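Protein yhhW (Escherichia coli, PDB 1TQ5) catalyses the oxygen-dependent cleavage of quercetin in vitro as a metal-dependent quercetin 2,3-dioxygenase of the pirin family, its physiological role being unknown. Local coordinates at residues A[11-16]-A[20-25]; A[35-40]-A[206-211]; A[72-75]-A[81-84]; A[92-97]-A[155-160]. One frame throughout, in Å; residues are numbered along the deposited sequence.

Contact 1 of 4, residues A[11-16]-A[20-25]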
loop_
_atom_site.group_PDB
_atom_site.type_symbol
_atom_site.label_atom_id
_atom_site.label_comp_id
_atom_site.label_asym_id
_atom_site.label_seq_id
_atom_site.Cartn_x
_atom_site.Cartn_y
_atom_site.Cartn_z
ATOM N N GLY A 11 13.358 7.196 0.276
ATOM C CA GLY A 11 14.611 6.463 0.241
ATOM C C GLY A 11 14.648 5.813 -1.125
ATOM O O GLY A 11 13.601 5.526 -1.690
ATOM N N HIS A 12 15.833 5.579 -1.668
ATOM C CA HIS A 12 15.913 4.985 -2.989
ATOM C C HIS A 12 17.107 4.053 -3.139
ATOM O O HIS A 12 18.222 4.386 -2.752
ATOM C CB HIS A 12 15.977 6.104 -4.038
ATOM C CG HIS A 12 16.121 5.618 -5.448
ATOM N ND1 HIS A 12 15.166 4.842 -6.070
ATOM C CD2 HIS A 12 17.108 5.800 -6.358
ATOM C CE1 HIS A 12 15.559 4.568 -7.300
ATOM N NE2 HIS A 12 16.735 5.136 -7.501
ATOM N N ALA A 13 16.854 2.876 -3.694
ATOM C CA ALA A 13 17.898 1.892 -3.933
ATOM C C ALA A 13 17.653 1.306 -5.314
ATOM O O ALA A 13 16.536 0.891 -5.627
ATOM C CB ALA A 13 17.844 0.800 -2.882
ATOM N N ASN A 14 18.691 1.291 -6.143
ATOM C CA ASN A 14 18.590 0.759 -7.496
ATOM C C ASN A 14 19.630 -0.338 -7.701
ATOM O O ASN A 14 20.833 -0.068 -7.706
ATOM C CB ASN A 14 18.806 1.880 -8.520
ATOM C CG ASN A 14 18.537 1.433 -9.946
ATOM O OD1 ASN A 14 18.300 0.255 -10.207
ATOM N ND2 ASN A 14 18.578 2.373 -10.876
ATOM N N HIS A 15 19.163 -1.573 -7.866
ATOM C CA HIS A 15 20.052 -2.716 -8.073
ATOM C C HIS A 15 19.949 -3.228 -9.509
ATOM O O HIS A 15 20.361 -4.346 -9.812
ATOM C CB HIS A 15 19.685 -3.849 -7.110
ATOM C CG HIS A 15 19.537 -3.411 -5.686
ATOM N ND1 HIS A 15 20.557 -2.807 -4.982
ATOM C CD2 HIS A 15 18.493 -3.505 -4.829
ATOM C CE1 HIS A 15 20.148 -2.551 -3.753
ATOM N NE2 HIS A 15 18.900 -2.964 -3.633
ATOM N N GLY A 16 19.394 -2.408 -10.392
ATOM C CA GLY A 16 19.248 -2.826 -11.773
ATOM C C GLY A 16 17.988 -3.645 -11.985
ATOM O O GLY A 16 17.060 -3.191 -12.653
ATOM N N SER A 20 13.736 0.553 -6.198
ATOM C CA SER A 20 12.758 0.759 -5.138
ATOM C C SER A 20 12.792 2.102 -4.402
ATOM O O SER A 20 13.853 2.592 -4.017
ATOM C CB SER A 20 12.915 -0.392 -4.129
ATOM O OG SER A 20 11.928 -0.363 -3.112
ATOM N N TRP A 21 11.618 2.701 -4.220
ATOM C CA TRP A 21 11.506 3.951 -3.479
ATOM C C TRP A 21 10.814 3.600 -2.165
ATOM O O TRP A 21 9.732 3.017 -2.162
ATOM C CB TRP A 21 10.695 4.986 -4.262
ATOM C CG TRP A 21 11.395 5.414 -5.509
ATOM C CD1 TRP A 21 11.452 4.736 -6.697
ATOM C CD2 TRP A 21 12.220 6.573 -5.670
ATOM N NE1 TRP A 21 12.264 5.403 -7.585
ATOM C CE2 TRP A 21 12.748 6.534 -6.981
ATOM C CE3 TRP A 21 12.568 7.642 -4.833
ATOM C CZ2 TRP A 21 13.605 7.525 -7.475
ATOM C CZ3 TRP A 21 13.422 8.628 -5.324
ATOM C CH2 TRP A 21 13.929 8.561 -6.634
ATOM N N HIS A 22 11.455 3.941 -1.051
ATOM C CA HIS A 22 10.917 3.635 0.274
ATOM C C HIS A 22 10.251 4.822 0.932
ATOM O O HIS A 22 10.879 5.868 1.124
ATOM C CB HIS A 22 12.041 3.161 1.196
ATOM C CG HIS A 22 12.828 2.016 0.647
ATOM N ND1 HIS A 22 12.275 0.775 0.425
ATOM C CD2 HIS A 22 14.122 1.930 0.260
ATOM C CE1 HIS A 22 13.194 -0.028 -0.079
ATOM N NE2 HIS A 22 14.323 0.648 -0.189
ATOM N N THR A 23 8.988 4.662 1.305
ATOM C CA THR A 23 8.284 5.746 1.969
ATOM C C THR A 23 8.741 5.876 3.422
ATOM O O THR A 23 8.818 6.986 3.951
ATOM C CB THR A 23 6.766 5.527 1.938
ATOM O OG1 THR A 23 6.297 5.648 0.588
ATOM C CG2 THR A 23 6.061 6.550 2.815
ATOM N N PHE A 24 9.036 4.740 4.056
ATOM C CA PHE A 24 9.479 4.703 5.454
ATOM C C PHE A 24 10.801 3.958 5.568
ATOM O O PHE A 24 11.192 3.221 4.658
ATOM C CB PHE A 24 8.471 3.958 6.342
ATOM C CG PHE A 24 7.070 4.489 6.269
ATOM C CD1 PHE A 24 6.739 5.700 6.860
ATOM C CD2 PHE A 24 6.085 3.783 5.589
ATOM C CE1 PHE A 24 5.451 6.206 6.777
ATOM C CE2 PHE A 24 4.792 4.280 5.497
ATOM C CZ PHE A 24 4.475 5.497 6.093
ATOM N N SER A 25 11.470 4.143 6.706
ATOM C CA SER A 25 12.732 3.468 6.977
ATOM C C SER A 25 12.559 2.002 6.591
ATOM O O SER A 25 11.603 1.343 7.020
ATOM C CB SER A 25 13.077 3.566 8.467
ATOM O OG SER A 25 13.074 4.912 8.903
#

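Contact 2 of 4, residues A[35-40]-A[206-211]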
loop_
_atom_site.group_PDB
_atom_site.type_symbol
_atom_site.label_atom_id
_atom_site.label_comp_id
_atom_site.label_asym_id
_atom_site.label_seq_id
_atom_site.Cartn_x
_atom_site.Cartn_y
_atom_site.Cartn_z
HETATM N N MSE A 35 9.308 6.886 10.309
HETATM C CA MSE A 35 9.757 5.599 10.824
HETATM C C MSE A 35 8.688 4.542 10.554
HETATM O O MSE A 35 8.990 3.361 10.375
HETATM C CB MSE A 35 9.989 5.682 12.336
HETATM C CG MSE A 35 11.117 6.599 12.781
HETATM SE SE MSE A 35 12.763 6.079 12.232
HETATM C CE MSE A 35 12.584 4.283 12.134
ATOM N N GLY A 36 7.438 4.988 10.533
ATOM C CA GLY A 36 6.308 4.103 10.313
ATOM C C GLY A 36 5.094 4.832 10.853
ATOM O O GLY A 36 5.139 5.365 11.962
ATOM N N PHE A 37 4.009 4.852 10.082
ATOM C CA PHE A 37 2.792 5.565 10.470
ATOM C C PHE A 37 1.722 4.642 11.045
ATOM O O PHE A 37 0.982 3.995 10.302
ATOM C CB PHE A 37 2.246 6.309 9.245
ATOM C CG PHE A 37 1.219 7.349 9.569
ATOM C CD1 PHE A 37 1.579 8.526 10.209
ATOM C CD2 PHE A 37 -0.109 7.163 9.208
ATOM C CE1 PHE A 37 0.633 9.506 10.483
ATOM C CE2 PHE A 37 -1.063 8.138 9.477
ATOM C CZ PHE A 37 -0.690 9.314 10.115
ATOM N N SER A 38 1.623 4.608 12.372
ATOM C CA SER A 38 0.670 3.738 13.060
ATOM C C SER A 38 0.970 2.295 12.646
ATOM O O SER A 38 2.129 1.880 12.665
ATOM C CB SER A 38 -0.773 4.114 12.700
ATOM O OG SER A 38 -1.703 3.316 13.422
ATOM N N ALA A 39 -0.057 1.538 12.263
ATOM C CA ALA A 39 0.135 0.145 11.847
ATOM C C ALA A 39 0.777 0.029 10.458
ATOM O O ALA A 39 1.192 -1.056 10.045
ATOM C CB ALA A 39 -1.198 -0.596 11.866
ATOM N N LEU A 40 0.853 1.143 9.738
ATOM C CA LEU A 40 1.460 1.145 8.406
ATOM C C LEU A 40 2.970 1.246 8.579
ATOM O O LEU A 40 3.494 2.287 8.973
ATOM C CB LEU A 40 0.935 2.327 7.590
ATOM C CG LEU A 40 1.348 2.388 6.120
ATOM C CD1 LEU A 40 0.967 1.089 5.417
ATOM C CD2 LEU A 40 0.680 3.583 5.462
ATOM N N ALA A 206 0.512 12.403 5.546
ATOM C CA ALA A 206 0.237 11.903 6.892
ATOM C C ALA A 206 -0.744 12.890 7.515
ATOM O O ALA A 206 -0.517 14.105 7.490
ATOM C CB ALA A 206 1.512 11.851 7.708
ATOM N N ILE A 207 -1.831 12.375 8.081
ATOM C CA ILE A 207 -2.849 13.238 8.667
ATOM C C ILE A 207 -3.416 12.670 9.953
ATOM O O ILE A 207 -3.717 11.487 10.030
ATOM C CB ILE A 207 -4.024 13.428 7.684
ATOM C CG1 ILE A 207 -3.508 14.011 6.369
ATOM C CG2 ILE A 207 -5.106 14.320 8.306
ATOM C CD1 ILE A 207 -4.489 13.873 5.220
ATOM N N TRP A 208 -3.569 13.520 10.962
ATOM C CA TRP A 208 -4.147 13.087 12.224
ATOM C C TRP A 208 -4.657 14.304 12.982
ATOM O O TRP A 208 -4.377 15.442 12.599
ATOM C CB TRP A 208 -3.123 12.294 13.046
ATOM C CG TRP A 208 -2.030 13.105 13.661
ATOM C CD1 TRP A 208 -2.096 13.828 14.816
ATOM C CD2 TRP A 208 -0.692 13.257 13.169
ATOM N NE1 TRP A 208 -0.882 14.419 15.079
ATOM C CE2 TRP A 208 -0.002 14.086 14.083
ATOM C CE3 TRP A 208 -0.007 12.774 12.044
ATOM C CZ2 TRP A 208 1.340 14.443 13.910
ATOM C CZ3 TRP A 208 1.330 13.128 11.871
ATOM C CH2 TRP A 208 1.988 13.955 12.801
ATOM N N ASP A 209 -5.406 14.065 14.053
ATOM C CA ASP A 209 -5.981 15.145 14.844
ATOM C C ASP A 209 -6.997 15.915 14.006
ATOM O O ASP A 209 -7.275 17.086 14.263
ATOM C CB ASP A 209 -4.898 16.099 15.357
ATOM C CG ASP A 209 -4.170 15.558 16.576
ATOM O OD1 ASP A 209 -4.646 14.561 17.162
ATOM O OD2 ASP A 209 -3.126 16.137 16.953
ATOM N N GLU A 210 -7.538 15.242 12.998
ATOM C CA GLU A 210 -8.543 15.826 12.120
ATOM C C GLU A 210 -9.772 14.919 12.148
ATOM O O GLU A 210 -9.659 13.725 12.434
ATOM C CB GLU A 210 -8.009 15.941 10.688
ATOM C CG GLU A 210 -8.983 16.595 9.724
ATOM C CD GLU A 210 -9.429 17.969 10.193
ATOM O OE1 GLU A 210 -8.561 18.850 10.358
ATOM O OE2 GLU A 210 -10.646 18.166 10.398
ATOM N N GLN A 211 -10.938 15.480 11.851
ATOM C CA GLN A 211 -12.171 14.700 11.860
ATOM C C GLN A 211 -12.733 14.452 10.464
ATOM O O GLN A 211 -13.670 13.675 10.298
ATOM C CB GLN A 211 -13.223 15.397 12.732
ATOM C CG GLN A 211 -13.529 16.836 12.323
ATOM C CD GLN A 211 -14.435 17.543 13.318
ATOM O OE1 GLN A 211 -15.547 17.088 13.593
ATOM N NE2 GLN A 211 -13.959 18.660 13.866
#

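Contact 3 of 4, residues A[72-75]-A[81-84]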
loop_
_atom_site.group_PDB
_atom_site.type_symbol
_atom_site.label_atom_id
_atom_site.label_comp_id
_atom_site.label_asym_id
_atom_site.label_seq_id
_atom_site.Cartn_x
_atom_site.Cartn_y
_atom_site.Cartn_z
ATOM N N THR A 72 2.748 -7.855 -14.617
ATOM C CA THR A 72 2.223 -8.993 -13.882
ATOM C C THR A 72 3.245 -9.480 -12.862
ATOM O O THR A 72 4.449 -9.370 -13.078
ATOM C CB THR A 72 1.910 -10.171 -14.841
ATOM O OG1 THR A 72 1.089 -9.713 -15.924
ATOM C CG2 THR A 72 1.172 -11.288 -14.099
ATOM N N VAL A 73 2.759 -10.008 -11.744
ATOM C CA VAL A 73 3.636 -10.551 -10.721
ATOM C C VAL A 73 3.193 -11.974 -10.410
ATOM O O VAL A 73 1.997 -12.266 -10.359
ATOM C CB VAL A 73 3.606 -9.719 -9.423
ATOM C CG1 VAL A 73 2.222 -9.756 -8.799
ATOM C CG2 VAL A 73 4.653 -10.254 -8.449
ATOM N N GLU A 74 4.165 -12.859 -10.224
ATOM C CA GLU A 74 3.894 -14.254 -9.906
ATOM C C GLU A 74 4.270 -14.524 -8.447
ATOM O O GLU A 74 5.411 -14.301 -8.035
ATOM C CB GLU A 74 4.706 -15.167 -10.819
ATOM C CG GLU A 74 4.587 -16.648 -10.484
ATOM C CD GLU A 74 3.557 -17.365 -11.331
ATOM O OE1 GLU A 74 3.701 -17.355 -12.574
ATOM O OE2 GLU A 74 2.609 -17.943 -10.756
ATOM N N HIS A 75 3.306 -15.008 -7.673
ATOM C CA HIS A 75 3.538 -15.306 -6.269
ATOM C C HIS A 75 3.683 -16.804 -5.996
ATOM O O HIS A 75 2.993 -17.628 -6.597
ATOM C CB HIS A 75 2.392 -14.731 -5.428
ATOM C CG HIS A 75 2.358 -15.231 -4.019
ATOM N ND1 HIS A 75 1.832 -16.459 -3.677
ATOM C CD2 HIS A 75 2.779 -14.667 -2.862
ATOM C CE1 HIS A 75 1.928 -16.629 -2.370
ATOM N NE2 HIS A 75 2.500 -15.556 -1.853
ATOM N N ASN A 81 0.487 -22.304 -2.612
ATOM C CA ASN A 81 0.024 -21.075 -3.235
ATOM C C ASN A 81 0.864 -20.545 -4.389
ATOM O O ASN A 81 1.976 -20.051 -4.205
ATOM C CB ASN A 81 -0.135 -19.991 -2.167
ATOM C CG ASN A 81 -1.175 -20.354 -1.115
ATOM O OD1 ASN A 81 -1.254 -19.727 -0.058
ATOM N ND2 ASN A 81 -1.978 -21.368 -1.406
ATOM N N LYS A 82 0.299 -20.654 -5.585
ATOM C CA LYS A 82 0.904 -20.174 -6.821
ATOM C C LYS A 82 -0.178 -19.269 -7.401
ATOM O O LYS A 82 -1.340 -19.681 -7.478
ATOM C CB LYS A 82 1.163 -21.338 -7.779
ATOM C CG LYS A 82 2.150 -22.378 -7.272
ATOM C CD LYS A 82 3.587 -21.946 -7.509
ATOM C CE LYS A 82 3.882 -21.824 -8.999
ATOM N NZ LYS A 82 5.286 -21.413 -9.261
ATOM N N GLU A 83 0.188 -18.053 -7.797
ATOM C CA GLU A 83 -0.793 -17.112 -8.340
ATOM C C GLU A 83 -0.181 -15.979 -9.176
ATOM O O GLU A 83 0.910 -15.493 -8.878
ATOM C CB GLU A 83 -1.597 -16.503 -7.183
ATOM C CG GLU A 83 -2.607 -15.447 -7.604
ATOM C CD GLU A 83 -3.963 -16.039 -7.942
ATOM O OE1 GLU A 83 -4.629 -15.517 -8.860
ATOM O OE2 GLU A 83 -4.364 -17.020 -7.282
ATOM N N GLN A 84 -0.885 -15.569 -10.227
ATOM C CA GLN A 84 -0.427 -14.465 -11.066
ATOM C C GLN A 84 -1.376 -13.283 -10.883
ATOM O O GLN A 84 -2.584 -13.399 -11.095
ATOM C CB GLN A 84 -0.365 -14.877 -12.539
ATOM C CG GLN A 84 0.760 -15.859 -12.834
ATOM C CD GLN A 84 1.236 -15.800 -14.271
ATOM O OE1 GLN A 84 2.185 -16.487 -14.646
ATOM N NE2 GLN A 84 0.579 -14.975 -15.086
#

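Contact 4 of 4, residues A[92-97]-A[155-160]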
loop_
_atom_site.group_PDB
_atom_site.type_symbol
_atom_site.label_atom_id
_atom_site.label_comp_id
_atom_site.label_asym_id
_atom_site.label_seq_id
_atom_site.Cartn_x
_atom_site.Cartn_y
_atom_site.Cartn_z
ATOM N N ILE A 92 -2.974 -10.367 -0.718
ATOM C CA ILE A 92 -2.562 -10.130 0.652
ATOM C C ILE A 92 -2.104 -11.437 1.266
ATOM O O ILE A 92 -2.622 -12.507 0.938
ATOM C CB ILE A 92 -3.698 -9.509 1.497
ATOM C CG1 ILE A 92 -3.146 -9.082 2.863
ATOM C CG2 ILE A 92 -4.834 -10.500 1.668
ATOM C CD1 ILE A 92 -4.120 -8.272 3.700
HETATM N N MSE A 93 -1.116 -11.345 2.145
HETATM C CA MSE A 93 -0.566 -12.516 2.808
HETATM C C MSE A 93 -0.261 -12.197 4.269
HETATM O O MSE A 93 0.287 -11.138 4.582
HETATM C CB MSE A 93 0.715 -12.934 2.086
HETATM C CG MSE A 93 1.357 -14.221 2.564
HETATM SE SE MSE A 93 2.861 -14.563 1.606
HETATM C CE MSE A 93 4.076 -13.639 2.565
ATOM N N SER A 94 -0.638 -13.105 5.159
ATOM C CA SER A 94 -0.372 -12.946 6.581
ATOM C C SER A 94 0.768 -13.897 6.916
ATOM O O SER A 94 0.617 -15.111 6.796
ATOM C CB SER A 94 -1.605 -13.320 7.409
ATOM O OG SER A 94 -2.673 -12.415 7.193
ATOM N N ALA A 95 1.914 -13.351 7.318
ATOM C CA ALA A 95 3.058 -14.190 7.658
ATOM C C ALA A 95 2.727 -15.061 8.870
ATOM O O ALA A 95 3.225 -16.179 9.000
ATOM C CB ALA A 95 4.283 -13.326 7.949
ATOM N N GLY A 96 1.878 -14.541 9.748
ATOM C CA GLY A 96 1.487 -15.285 10.931
ATOM C C GLY A 96 2.663 -15.846 11.709
ATOM O O GLY A 96 3.630 -15.137 11.986
ATOM N N THR A 97 2.581 -17.127 12.054
ATOM C CA THR A 97 3.633 -17.787 12.819
ATOM C C THR A 97 4.945 -17.933 12.050
ATOM O O THR A 97 6.008 -18.101 12.647
ATOM C CB THR A 97 3.171 -19.182 13.296
ATOM O OG1 THR A 97 2.650 -19.923 12.185
ATOM C CG2 THR A 97 2.092 -19.048 14.362
ATOM N N LYS A 155 -9.900 -9.433 4.038
ATOM C CA LYS A 155 -9.668 -9.311 5.471
ATOM C C LYS A 155 -8.227 -8.960 5.801
ATOM O O LYS A 155 -7.291 -9.417 5.149
ATOM C CB LYS A 155 -10.043 -10.604 6.203
ATOM C CG LYS A 155 -9.737 -10.546 7.698
ATOM C CD LYS A 155 -10.472 -11.615 8.488
ATOM C CE LYS A 155 -11.961 -11.312 8.573
ATOM N NZ LYS A 155 -12.702 -12.351 9.351
ATOM N N VAL A 156 -8.061 -8.128 6.819
ATOM C CA VAL A 156 -6.742 -7.730 7.278
ATOM C C VAL A 156 -6.804 -7.881 8.792
ATOM O O VAL A 156 -7.783 -7.482 9.418
ATOM C CB VAL A 156 -6.406 -6.260 6.867
ATOM C CG1 VAL A 156 -7.333 -5.281 7.563
ATOM C CG2 VAL A 156 -4.950 -5.952 7.184
ATOM N N HIS A 157 -5.774 -8.491 9.372
ATOM C CA HIS A 157 -5.720 -8.712 10.815
ATOM C C HIS A 157 -5.210 -7.484 11.559
ATOM O O HIS A 157 -4.192 -7.532 12.250
ATOM C CB HIS A 157 -4.826 -9.915 11.120
ATOM C CG HIS A 157 -5.348 -11.203 10.567
ATOM N ND1 HIS A 157 -6.505 -11.796 11.026
ATOM C CD2 HIS A 157 -4.879 -12.006 9.583
ATOM C CE1 HIS A 157 -6.725 -12.908 10.349
ATOM N NE2 HIS A 157 -5.755 -13.058 9.467
ATOM N N GLN A 158 -5.934 -6.381 11.414
ATOM C CA GLN A 158 -5.567 -5.132 12.058
ATOM C C GLN A 158 -6.776 -4.212 11.992
ATOM O O GLN A 158 -7.549 -4.265 11.034
ATOM C CB GLN A 158 -4.360 -4.518 11.331
ATOM C CG GLN A 158 -3.858 -3.182 11.865
ATOM C CD GLN A 158 -3.719 -3.154 13.375
ATOM O OE1 GLN A 158 -4.688 -2.908 14.091
ATOM N NE2 GLN A 158 -2.513 -3.414 13.865
ATOM N N ASP A 159 -6.956 -3.395 13.021
ATOM C CA ASP A 159 -8.079 -2.465 13.068
ATOM C C ASP A 159 -7.834 -1.346 12.061
ATOM O O ASP A 159 -7.606 -0.198 12.442
ATOM C CB ASP A 159 -8.212 -1.870 14.474
ATOM C CG ASP A 159 -9.406 -0.938 14.604
ATOM O OD1 ASP A 159 -9.397 -0.078 15.512
ATOM O OD2 ASP A 159 -10.358 -1.075 13.806
HETATM N N MSE A 160 -7.874 -1.679 10.777
HETATM C CA MSE A 160 -7.641 -0.673 9.747
HETATM C C MSE A 160 -8.427 -0.937 8.473
HETATM O O MSE A 160 -8.749 -2.076 8.149
HETATM C CB MSE A 160 -6.143 -0.603 9.409
HETATM C CG MSE A 160 -5.612 -1.765 8.566
HETATM SE SE MSE A 160 -5.958 -1.601 6.785
HETATM C CE MSE A 160 -4.619 -0.482 6.312
#

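Contact 1 of 4, residues A[11-16]-A[20-25]
His12 and Trp21 face each other across a β hairpin formed by strands 11-14 and 18-22, which makes one margin of the seven-stranded antiparallel sheet of the N-terminal cupin domain. Gly11 and His22 form a hydrogen-bonded pair: His22 N reaches Gly11 O at 2.7 Å, while Gly11 N gives its hydrogen to His22 O. Two residues on, Ala13 and Ser20 form the next such pair, and the bond from Ser20 N to Ala13 O (2.9 Å) is almost perfectly straight. Between them His12 and Trp21 are a non-hydrogen-bonded pair, with their side chains on the same face of the sheet.

On that face the contact is aromatic. The His12 imidazole, its CG anti to the backbone N (chi1 178°), lies over the indole as an offset stack, its centroid 3.9 Å from that of the six-membered ring and the planes 26° apart. His12 ND1 stands over the indole, 3.1 Å from Trp21 CE2, and His12 CB continues the overlap as a CH-pi contact over the six-membered ring.

The other face carries Ala13, Ser20 and His22. Ser20 OG is hydrogen-bonded to Asp46 and His22 ND1 to Asn44, both on strand 40-48, so the inner strand is tied to its neighbour through side chains too. Ala13 CB only approaches His22 NE2, at 4.4 Å.

A weak polar link complements the stack: His12 ND1 donates a bent hydrogen bond (130°) to Ser20 O at 3.3 Å.

Contact 2 of 4, residues A[35-40]-A[206-211]
The Phe37 ring meets segment 206-211 with its edge: Ile207 O and Trp208 CE3 both lie near the ring plane, whereas Ala206 CB comes in obliquely. The Trp208 indole has Asp209 OD1 at its own edge, and beyond the two segments it forms a cation-pi contact with Arg182 and meets the ring of Tyr3. This is a junction between the two halves of the bicupin, where the loop leading into strand 40-48 of the N-terminal cupin inserts an aromatic side chain against strand 204-208 of the C-terminal one.

Phe37 opens a type II' β turn that ends at Leu40, closed by Leu40 N on Phe37 O at 2.9 Å. A chi1 of -165° swings the Phe37 ring away from its own backbone N and out to the strand. There Phe37 CE1 is shared between two apolar partners, Ala206 CB and Trp208 CE3, each 3.7 Å away. Leu228 and Arg182 also touch the Phe37 side chain, completing a mostly buried setting. Cutting Phe37 back to an alanine would probably open a gap beside Ala206 CB and Trp208 CE3 and remove the ring edge from Ile207 O. No hydrogen bond crosses between the segments, so shape and apolar contact carry this contact. A bound cadmium ion, apart from the annotated metal site, lies about 4 Å from the Phe37 side chain, and at the tip of the ring Phe37 CZ stands 3.7 Å from Ile207 O.

Contact 3 of 4, residues A[72-75]-A[81-84]
Glu83 O receives the shortest hydrogen bond of this hairpin, from His75 N at 2.7 Å; the bond is nearly linear (175°). The same oxygen takes a CA-H...O contact from Glu74 CA at 3.4 Å. The return bond, Glu83 N to His75 O, is longer at 3.1 Å, and together the two define His75 and Glu83 as a hydrogen-bonded antiparallel pair. Next to it, Glu74 and Gln84 form the non-hydrogen-bonded pair, where Gln84 CA points its hydrogen at Val73 O.

On the face of Glu74 and Gln84 the glutamate chain bends at chi2 (97°), folding its carboxylate over the neighbouring strand. Glu74 OE1 thereby comes to 3.3 Å from Gln84 CG, and Glu74 OE2 lies 4.6 Å from Lys82 NZ, a distance at which the opposite charges may attract weakly, without a salt bridge. With an alanine at Glu74, Lys82 would probably lose this nearby negative charge and Gln84 be freer to swing.

The other face carries His75, whose CE1 meets Asn81 CB at 3.9 Å edge-on. Its ND1 is buried and finds no partner in the model. Strand 82-86 borders the four-stranded sheet, and strand 72-77 separates it from strand 99-104, which carries His101 of the metal site and Glu103, a probable ligand by similarity; both touch the His75 side chain, while Tyr130 of strand 129-133 stacks on its ring.

Contact 4 of 4, residues A[92-97]-A[155-160]
The face-to-face junction of the two cupin domains brings Ser94 and Ile92, on strand 90-94 of the N-terminal domain, against His157 and its neighbours in the loop that leads into strand 161-167 of the C-terminal one. His157 is the centre of an inverse gamma turn, and with CG beside the backbone N (chi1 -64°) its ring presents an edge to the strand. Ser94 OG lies in the plane of that ring, 3.3 Å from His157 CD2. Nearby, Ile92 reaches across with its terminal methyl: Ile92 CD1 sits 3.7 Å from Lys155 O and 4.3 Å from Val156 CG2.

No hydrogen bond joins the segments directly, but they share outside partners. Ser94 OG is hydrogen-bonded to Glu63 OE2 and Arg129 NE. The other oxygen of Glu63 accepts from His157 N, and Arg129 NH2 bonds to Lys155 O. One carboxylate and one guanidinium thus link strand and loop. The serine hydroxyl is held by this pair, so its approach to the imidazole C-H is a secondary contact, probably weakly electrostatic, and the polar tie between these two segments runs through Glu63 and Arg129.

Overall arrangement
Contacts 2 and 4 both join the two cupin domains, their centres 19 Å apart, and they meet where Ala39 CB lies 3.7 Å from Gln158 NE2. Contacts 1 and 3 are hairpins within the N-terminal domain. Contact 1 adjoins contact 2, with Phe24 CD1 3.8 Å from Gly36 N. Contact 3 is nearest to the metal site: the His75 side chain is about 4 Å from that of His101 and about 3 Å from that of Glu103, a probable ligand. His75 NE2 also touches contact 4, 3.6 Å from Met93 SE. Met93 itself packs on His101, while the residues facing segment 155-160 lie farther off, the Ser94 side chain about 9 Å from that of His59.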